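Local coordinates for prenylcyclase (Actinoplanes teichomyceticus, PDB 6IJ1), which probably cyclises an isoprenoid chain or transfers a prenyl group, at residues Ala49-Gln54 with Thr329-Leu334; Gly273-His278 with Gly283-Ser288. All blocks are in the same frame, centred on the assembly; numbering follows the deposited sequence.

Contact 1: residues Ala49-Gln54 with Thr329-Leu334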
loop_
_atom_site.group_PDB
_atom_site.type_symbol
_atom_site.label_atom_id
_atom_site.label_comp_id
_atom_site.label_asym_id
_atom_site.label_seq_id
_atom_site.Cartn_x
_atom_site.Cartn_y
_atom_site.Cartn_z
ATOM N N ALA A 49 -5.818 5.870 8.072
ATOM C CA ALA A 49 -6.853 5.437 9.019
ATOM C C ALA A 49 -6.724 3.960 9.321
ATOM O O ALA A 49 -6.886 3.549 10.477
ATOM C CB ALA A 49 -8.261 5.737 8.468
ATOM N N GLY A 50 -6.407 3.144 8.295
ATOM C CA GLY A 50 -6.329 1.699 8.522
ATOM C C GLY A 50 -5.225 1.324 9.488
ATOM O O GLY A 50 -5.356 0.388 10.281
ATOM N N VAL A 51 -4.111 2.060 9.470
ATOM C CA VAL A 51 -3.048 1.799 10.446
ATOM C C VAL A 51 -3.490 2.266 11.832
ATOM O O VAL A 51 -3.337 1.546 12.837
ATOM C CB VAL A 51 -1.733 2.486 10.005
ATOM C CG1 VAL A 51 -0.689 2.346 11.108
ATOM C CG2 VAL A 51 -1.211 1.835 8.712
ATOM N N LEU A 52 -4.073 3.471 11.901
ATOM C CA LEU A 52 -4.417 4.064 13.191
ATOM C C LEU A 52 -5.428 3.200 13.932
ATOM O O LEU A 52 -5.337 3.090 15.144
ATOM C CB LEU A 52 -4.946 5.485 12.995
ATOM C CG LEU A 52 -3.899 6.539 12.602
ATOM C CD1 LEU A 52 -4.543 7.884 12.349
ATOM C CD2 LEU A 52 -2.821 6.673 13.676
ATOM N N VAL A 53 -6.389 2.581 13.232
ATOM C CA VAL A 53 -7.395 1.833 14.002
ATOM C C VAL A 53 -6.830 0.550 14.595
ATOM O O VAL A 53 -7.490 -0.071 15.444
ATOM C CB VAL A 53 -8.675 1.507 13.175
ATOM C CG1 VAL A 53 -9.410 2.761 12.702
ATOM C CG2 VAL A 53 -8.414 0.550 11.995
ATOM N N GLN A 54 -5.614 0.140 14.233
ATOM C CA GLN A 54 -4.965 -1.048 14.776
ATOM C C GLN A 54 -3.999 -0.751 15.921
ATOM O O GLN A 54 -3.409 -1.697 16.469
ATOM C CB GLN A 54 -4.200 -1.767 13.678
ATOM C CG GLN A 54 -5.072 -2.224 12.541
ATOM C CD GLN A 54 -4.214 -2.821 11.436
ATOM O OE1 GLN A 54 -3.509 -3.829 11.645
ATOM N NE2 GLN A 54 -4.183 -2.144 10.276
ATOM N N THR A 329 4.758 7.042 4.562
ATOM C CA THR A 329 5.906 6.348 5.183
ATOM C C THR A 329 5.668 6.137 6.659
ATOM O O THR A 329 5.888 5.051 7.185
ATOM C CB THR A 329 7.206 7.169 4.993
ATOM O OG1 THR A 329 7.517 7.319 3.610
ATOM C CG2 THR A 329 8.414 6.486 5.698
ATOM N N THR A 330 5.219 7.168 7.362
ATOM C CA THR A 330 5.062 7.035 8.803
ATOM C C THR A 330 3.998 6.000 9.134
ATOM O O THR A 330 4.206 5.193 10.049
ATOM C CB THR A 330 4.710 8.415 9.372
ATOM O OG1 THR A 330 5.795 9.290 9.114
ATOM C CG2 THR A 330 4.476 8.315 10.898
ATOM N N ALA A 331 2.880 6.013 8.390
ATOM C CA ALA A 331 1.864 4.986 8.660
ATOM C C ALA A 331 2.426 3.596 8.433
ATOM O O ALA A 331 2.174 2.655 9.228
ATOM C CB ALA A 331 0.619 5.216 7.795
ATOM N N THR A 332 3.156 3.409 7.324
ATOM C CA THR A 332 3.769 2.116 7.024
ATOM C C THR A 332 4.696 1.655 8.142
ATOM O O THR A 332 4.679 0.464 8.541
ATOM C CB THR A 332 4.529 2.211 5.686
ATOM O OG1 THR A 332 3.642 2.735 4.664
ATOM C CG2 THR A 332 5.055 0.871 5.244
ATOM N N VAL A 333 5.526 2.566 8.660
ATOM C CA VAL A 333 6.434 2.233 9.729
ATOM C C VAL A 333 5.664 1.884 10.998
ATOM O O VAL A 333 6.021 0.925 11.688
ATOM C CB VAL A 333 7.409 3.421 9.973
ATOM C CG1 VAL A 333 8.222 3.105 11.247
ATOM C CG2 VAL A 333 8.359 3.602 8.729
ATOM N N LEU A 334 4.636 2.666 11.350
ATOM C CA LEU A 334 3.882 2.325 12.569
ATOM C C LEU A 334 3.272 0.936 12.455
ATOM O O LEU A 334 3.248 0.194 13.455
ATOM C CB LEU A 334 2.789 3.359 12.834
ATOM C CG LEU A 334 3.339 4.743 13.180
ATOM C CD1 LEU A 334 2.188 5.748 13.321
ATOM C CD2 LEU A 334 4.139 4.714 14.517
#
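Val51 meets Ala331 and Leu334 where helices 42-52 and 327-341 touch, with the CA atoms of Val51 and Ala331 6.1 Å apart. The contact is van der Waals, methyls on a backbone carbonyl and on carbon, with no hydrogen bond between the two segments. The two methyls of Val51 straddle a backbone carbonyl: CG1 lies 3.4 Å from Ala331 O and CG2 of Val51 3.5 Å from the same oxygen. With CG1 anti to the backbone N (chi1 173°), CG1 also reaches Leu334 CB at 4.0 Å, while CG2 turns to the methyl of Ala331. The Val51 and Leu334 side chains cross nearly at right angles. An alanine here would probably open a gap beside Ala331 O and leave Leu334 CB and the Ala331 methyl without their packing partner. Polar bonds flank this packing. Gln54 folds back within the 49-54 segment, NE2 giving a 2.8 Å bond to Gly50 O from above the carbonyl plane, 47° out of it. Gln54 OE1 accepts from Gln335 NE2, and Tyr47 OH is hydrogen-bonded to Thr332 OG1, a link between the two helices. Helices 58-71 and 91-104 pack on the 49-54 side, and helix 246-256 on Thr329 and Thr332.

Contact 2: residues Gly273-His278 with Gly283-Ser288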
loop_
_atom_site.group_PDB
_atom_site.type_symbol
_atom_site.label_atom_id
_atom_site.label_comp_id
_atom_site.label_asym_id
_atom_site.label_seq_id
_atom_site.Cartn_x
_atom_site.Cartn_y
_atom_site.Cartn_z
ATOM N N GLY A 273 14.664 -1.842 15.781
ATOM C CA GLY A 273 15.647 -0.949 16.418
ATOM C C GLY A 273 16.112 0.122 15.450
ATOM O O GLY A 273 16.226 1.271 15.858
ATOM N N TRP A 274 16.407 -0.266 14.211
ATOM C CA TRP A 274 16.799 0.735 13.210
ATOM C C TRP A 274 15.690 1.773 13.029
ATOM O O TRP A 274 15.934 2.996 13.052
ATOM C CB TRP A 274 17.175 0.083 11.869
ATOM C CG TRP A 274 17.783 1.064 10.873
ATOM C CD1 TRP A 274 19.110 1.303 10.690
ATOM C CD2 TRP A 274 17.070 1.966 10.001
ATOM N NE1 TRP A 274 19.275 2.285 9.708
ATOM C CE2 TRP A 274 18.027 2.703 9.306
ATOM C CE3 TRP A 274 15.705 2.214 9.759
ATOM C CZ2 TRP A 274 17.674 3.678 8.359
ATOM C CZ3 TRP A 274 15.359 3.164 8.781
ATOM C CH2 TRP A 274 16.334 3.898 8.131
ATOM N N LEU A 275 14.433 1.323 12.862
ATOM C CA LEU A 275 13.329 2.276 12.750
ATOM C C LEU A 275 13.224 3.170 13.971
ATOM O O LEU A 275 13.020 4.384 13.823
ATOM C CB LEU A 275 11.981 1.529 12.500
ATOM C CG LEU A 275 11.961 0.859 11.144
ATOM C CD1 LEU A 275 10.841 -0.231 11.087
ATOM C CD2 LEU A 275 11.797 1.860 10.019
ATOM N N THR A 276 13.361 2.593 15.191
ATOM C CA THR A 276 13.283 3.440 16.372
ATOM C C THR A 276 14.397 4.486 16.417
ATOM O O THR A 276 14.136 5.674 16.718
ATOM C CB THR A 276 13.308 2.522 17.599
ATOM O OG1 THR A 276 12.125 1.679 17.525
ATOM C CG2 THR A 276 13.168 3.341 18.805
ATOM N N ARG A 277 15.612 4.103 16.028
ATOM C CA ARG A 277 16.752 5.005 16.095
ATOM C C ARG A 277 16.635 6.090 15.040
ATOM O O ARG A 277 17.220 7.175 15.205
ATOM C CB ARG A 277 18.065 4.263 15.869
ATOM C CG ARG A 277 18.480 3.401 17.035
ATOM C CD ARG A 277 19.945 2.887 16.854
ATOM N NE ARG A 277 20.266 2.293 15.559
ATOM C CZ ARG A 277 20.007 1.011 15.246
ATOM N NH1 ARG A 277 19.476 0.208 16.131
ATOM N NH2 ARG A 277 20.364 0.547 14.061
ATOM N N HIS A 278 15.907 5.837 13.947
ATOM C CA HIS A 278 15.912 6.789 12.831
ATOM C C HIS A 278 14.628 7.621 12.743
ATOM O O HIS A 278 14.455 8.411 11.802
ATOM C CB HIS A 278 16.192 6.045 11.495
ATOM C CG HIS A 278 17.638 5.710 11.349
ATOM N ND1 HIS A 278 18.253 4.632 11.950
ATOM C CD2 HIS A 278 18.624 6.412 10.740
ATOM C CE1 HIS A 278 19.552 4.675 11.687
ATOM N NE2 HIS A 278 19.793 5.732 10.934
ATOM N N GLY A 283 8.370 12.952 14.950
ATOM C CA GLY A 283 7.624 11.700 15.061
ATOM C C GLY A 283 7.472 10.970 13.748
ATOM O O GLY A 283 6.958 9.843 13.736
ATOM N N SER A 284 7.873 11.590 12.630
ATOM C CA SER A 284 7.752 10.933 11.329
ATOM C C SER A 284 9.059 10.266 10.943
ATOM O O SER A 284 10.044 10.264 11.684
ATOM C CB SER A 284 7.353 11.947 10.247
ATOM O OG SER A 284 8.420 12.883 10.052
ATOM N N TRP A 285 9.072 9.607 9.758
ATOM C CA TRP A 285 10.289 9.062 9.161
ATOM C C TRP A 285 10.500 9.714 7.806
ATOM O O TRP A 285 9.529 10.232 7.203
ATOM C CB TRP A 285 10.163 7.514 9.000
ATOM C CG TRP A 285 10.394 6.780 10.304
ATOM C CD1 TRP A 285 11.589 6.219 10.702
ATOM C CD2 TRP A 285 9.460 6.569 11.374
ATOM N NE1 TRP A 285 11.440 5.685 11.973
ATOM C CE2 TRP A 285 10.146 5.864 12.391
ATOM C CE3 TRP A 285 8.097 6.860 11.554
ATOM C CZ2 TRP A 285 9.516 5.434 13.590
ATOM C CZ3 TRP A 285 7.474 6.461 12.738
ATOM C CH2 TRP A 285 8.207 5.766 13.755
ATOM N N THR A 286 11.755 9.638 7.329
ATOM C CA THR A 286 12.114 10.273 6.065
ATOM C C THR A 286 11.175 9.769 4.975
ATOM O O THR A 286 11.020 8.548 4.820
ATOM C CB THR A 286 13.532 9.895 5.723
ATOM O OG1 THR A 286 14.373 10.387 6.817
ATOM C CG2 THR A 286 13.966 10.497 4.362
ATOM N N PRO A 287 10.580 10.646 4.171
ATOM C CA PRO A 287 9.670 10.158 3.129
ATOM C C PRO A 287 10.406 9.216 2.203
ATOM O O PRO A 287 11.419 9.580 1.556
ATOM C CB PRO A 287 9.221 11.423 2.400
ATOM C CG PRO A 287 9.271 12.504 3.545
ATOM C CD PRO A 287 10.515 12.120 4.287
ATOM N N SER A 288 9.856 8.021 2.070
ATOM C CA SER A 288 10.552 6.996 1.310
ATOM C C SER A 288 9.551 6.055 0.646
ATOM O O SER A 288 9.953 4.992 0.139
ATOM C CB SER A 288 11.516 6.241 2.263
ATOM O OG SER A 288 10.893 5.921 3.515
HETATM O O HOH W 1 13.600 8.267 9.131
#
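The Trp285 indole points its N-H edge at helix 265-278, with Leu275 O in the ring plane. Trp285 CG sits anti to its own carbonyl carbon (chi1 -78°), sending the ring from the loop to the helix. A pair of rings lies within the 273-278 segment: His278 ND1 sits 3.2 Å above one face of the Trp274 ring system, toward its rim, and Trp274 CE2 likewise lies over the rim of one His278 face. Leu275 CD2 meets the Trp274 edge in plane. His278 ND1 also donates to Trp274 O, which is in the imidazole plane, and this fixes the ring's rotation.

The bond from Trp285 NE1 to Leu275 O is 2.8 Å long and fairly straight (161°). Leu275 O also accepts from His278 N at 3.2 Å, and the two donors arrive from opposite faces of the carbonyl plane. A water bridges the 273-278 and 283-288 segments: it donates to His278 O at 2.8 Å and accepts from Thr286 N at 2.9 Å. Around the indole, Gln279, Pro246 and Val333 add packing, and Gln279 NE2 bonds to Gly283 O. Gln279, Asp282, Gly283, Ser284 and Trp285 are consistent with the QW motif of terpene cyclases such as squalene-hopene cyclase, in which glutamine and tryptophan tie a helix to the following loop of an alpha/alpha-barrel fold.

In the fold
Contacts 1 and 2 lie about 13 Å apart, centre to centre, on the same side of the chain's middle, contact 1 being the more central. Along the chain, contact 2 is nested in the long loop closed by contact 1. Helix 327-341 connects them: one side of it carries Ala331 and Leu334 to Val51, while Thr329, Thr330 and Val333 turn to the 283-288 loop. Thr329 OG1 lies 2.9 Å from Ser288 N, a probable hydrogen bond, and Thr330 OG1 packs 3.3 Å from Ser284 CB. Both contacts join parts of the helical fold, contact 1 helix to helix and contact 2 helix to loop through its QW-type motif.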